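Side-chain contact in protein Kif13b (Mus musculus, PDB 5B64), which belongs to the kinesin-3 family of motor proteins and probably carries cargo along microtubules, driven by ATP hydrolysis: residues 17-20 against 21-25. Numbering follows the deposited sequence.
Sequences QIVK and ANLLV
With CG1 of V19 swung opposite the backbone N (chi1 159°), the methyl lies along the same flank as L23, and V19 CG1 comes to 4.1 Å from L23 CD2. The two side chains run side by side in the same direction, one turn apart; valine and leucine suit these exposed places in that their apolar branches partly cover each other. I18 and N22 are paired in the same way: the CG2 methyl of the beta-branched I18 is 3.9 Å from N22 ND2, an apolar group beside an amide. Asparagine suits this exposed position, since its amide can face water while its CB, close to the main chain, packs on the turn before; N22 also touches V43.

Four i+4 to i backbone bonds join the two turns: A21 N to Q17 O (2.9 Å), N22 N to I18 O (3.0 Å), L23 N to V19 O (3.2 Å) and L24 N to K20 O (3.1 Å).

On the inward side the residue types change. A21 is small and buried, and its methyl fits where the helix meets V43, P65 and L81. L24 packs on L84 and L88 of helix 81-100, and its CD1 lies 4.3 Å from K20 CG. An alanine here lacks the two methyls, and the loss is likely to open a gap against L84 and L88. Beyond CG the lysine chain lies farther from L24; extended from a CG anti to the backbone N (chi1 176°), it carries NZ toward E85 for a long, weak ion pair. V25 meets Y41, V43, I67 and L84.

A mixed outer face, with N22 beside the apolar V19 and L23, and an apolar inner face of A21, L24 and V25 make this a partly amphipathic alpha-helix, 9-34, laid against a three-stranded antiparallel sheet and helix 81-100.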
ATOM      1  N   GLN B  17       6.713 -19.795 -26.933  1.00 71.23           N
ATOM      2  CA  GLN B  17       6.050 -18.665 -26.292  1.00 68.79           C
ATOM      3  C   GLN B  17       5.406 -19.087 -24.979  1.00 68.42           C
ATOM      4  O   GLN B  17       5.491 -18.370 -23.981  1.00 71.78           O
ATOM      5  CB  GLN B  17       4.984 -18.073 -27.213  1.00 72.70           C
ATOM      6  CG  GLN B  17       5.534 -17.334 -28.396  1.00 80.34           C
ATOM      7  CD  GLN B  17       5.751 -15.875 -28.105  1.00 97.59           C
ATOM      8  OE1 GLN B  17       6.842 -15.464 -27.687  1.00 97.32           O
ATOM      9  NE2 GLN B  17       4.706 -15.069 -28.319  1.00106.53           N
ATOM     10  N   ILE B  18       4.760 -20.250 -24.983  1.00 62.51           N
ATOM     11  CA  ILE B  18       4.131 -20.773 -23.774  1.00 64.86           C
ATOM     12  C   ILE B  18       5.164 -21.111 -22.695  1.00 67.30           C
ATOM     13  O   ILE B  18       4.904 -20.980 -21.497  1.00 70.61           O
ATOM     14  CB  ILE B  18       3.219 -21.975 -24.083  1.00 64.30           C
ATOM     15  CG1 ILE B  18       1.944 -21.478 -24.795  1.00 70.03           C
ATOM     16  CG2 ILE B  18       2.876 -22.736 -22.801  1.00 53.17           C
ATOM     17  CD1 ILE B  18       1.084 -22.551 -25.459  1.00 72.69           C
ATOM     18  N   VAL B  19       6.350 -21.513 -23.124  1.00 66.70           N
ATOM     19  CA  VAL B  19       7.435 -21.754 -22.189  1.00 70.04           C
ATOM     20  C   VAL B  19       7.898 -20.445 -21.545  1.00 71.53           C
ATOM     21  O   VAL B  19       8.053 -20.354 -20.324  1.00 73.21           O
ATOM     22  CB  VAL B  19       8.605 -22.463 -22.887  1.00 65.01           C
ATOM     23  CG1 VAL B  19       9.890 -22.263 -22.109  1.00 55.93           C
ATOM     24  CG2 VAL B  19       8.268 -23.957 -23.069  1.00 61.57           C
ATOM     25  N   LYS B  20       8.101 -19.435 -22.381  1.00 70.83           N
ATOM     26  CA  LYS B  20       8.466 -18.103 -21.931  1.00 71.54           C
ATOM     27  C   LYS B  20       7.450 -17.567 -20.922  1.00 67.75           C
ATOM     28  O   LYS B  20       7.829 -17.084 -19.868  1.00 63.51           O
ATOM     29  CB  LYS B  20       8.553 -17.174 -23.146  1.00 74.11           C
ATOM     30  CG  LYS B  20       8.833 -15.700 -22.879  1.00 67.41           C
ATOM     31  CD  LYS B  20       9.118 -15.018 -24.210  1.00 72.68           C
ATOM     32  CE  LYS B  20       9.494 -13.550 -24.044  1.00 80.15           C
ATOM     33  NZ  LYS B  20      10.343 -13.040 -25.179  1.00 77.97           N
ATOM     34  N   ALA B  21       6.166 -17.670 -21.251  1.00 65.00           N
ATOM     35  CA  ALA B  21       5.113 -17.111 -20.412  1.00 62.37           C
ATOM     36  C   ALA B  21       5.049 -17.852 -19.089  1.00 69.52           C
ATOM     37  O   ALA B  21       4.837 -17.248 -18.027  1.00 67.86           O
ATOM     38  CB  ALA B  21       3.764 -17.180 -21.125  1.00 53.78           C
ATOM     39  N   ASN B  22       5.229 -19.168 -19.168  1.00 67.99           N
ATOM     40  CA  ASN B  22       5.217 -20.023 -17.994  1.00 65.80           C
ATOM     41  C   ASN B  22       6.213 -19.577 -16.935  1.00 67.93           C
ATOM     42  O   ASN B  22       5.879 -19.519 -15.755  1.00 73.36           O
ATOM     43  CB  ASN B  22       5.470 -21.471 -18.387  1.00 61.68           C
ATOM     44  CG  ASN B  22       4.198 -22.198 -18.733  1.00 68.31           C
ATOM     45  OD1 ASN B  22       3.101 -21.703 -18.476  1.00 67.00           O
ATOM     46  ND2 ASN B  22       4.331 -23.399 -19.292  1.00 76.89           N
ATOM     47  N   LEU B  23       7.427 -19.256 -17.373  1.00 60.95           N
ATOM     48  CA  LEU B  23       8.457 -18.701 -16.504  1.00 62.11           C
ATOM     49  C   LEU B  23       8.120 -17.295 -15.943  1.00 69.12           C
ATOM     50  O   LEU B  23       8.222 -17.062 -14.743  1.00 66.63           O
ATOM     51  CB  LEU B  23       9.797 -18.652 -17.252  1.00 64.00           C
ATOM     52  CG  LEU B  23      10.772 -19.840 -17.225  1.00 69.26           C
ATOM     53  CD1 LEU B  23      10.303 -20.962 -16.309  1.00 73.43           C
ATOM     54  CD2 LEU B  23      11.092 -20.375 -18.626  1.00 64.97           C
ATOM     55  N   LEU B  24       7.736 -16.362 -16.812  1.00 67.24           N
ATOM     56  CA  LEU B  24       7.537 -14.969 -16.417  1.00 66.65           C
ATOM     57  C   LEU B  24       6.450 -14.834 -15.368  1.00 69.21           C
ATOM     58  O   LEU B  24       6.558 -14.060 -14.419  1.00 69.21           O
ATOM     59  CB  LEU B  24       7.164 -14.121 -17.629  1.00 60.60           C
ATOM     60  CG  LEU B  24       8.215 -14.088 -18.735  1.00 62.62           C
ATOM     61  CD1 LEU B  24       7.915 -12.986 -19.735  1.00 61.78           C
ATOM     62  CD2 LEU B  24       9.598 -13.919 -18.137  1.00 65.46           C
ATOM     63  N   VAL B  25       5.400 -15.607 -15.563  1.00 66.65           N
ATOM     64  CA  VAL B  25       4.241 -15.587 -14.699  1.00 64.10           C
ATOM     65  C   VAL B  25       4.681 -16.018 -13.308  1.00 63.21           C
ATOM     66  O   VAL B  25       4.193 -15.536 -12.290  1.00 62.44           O
ATOM     67  CB  VAL B  25       3.153 -16.510 -15.319  1.00 59.56           C
ATOM     68  CG1 VAL B  25       2.657 -17.584 -14.356  1.00 51.97           C
ATOM     69  CG2 VAL B  25       2.027 -15.672 -15.934  1.00 53.22           C
TER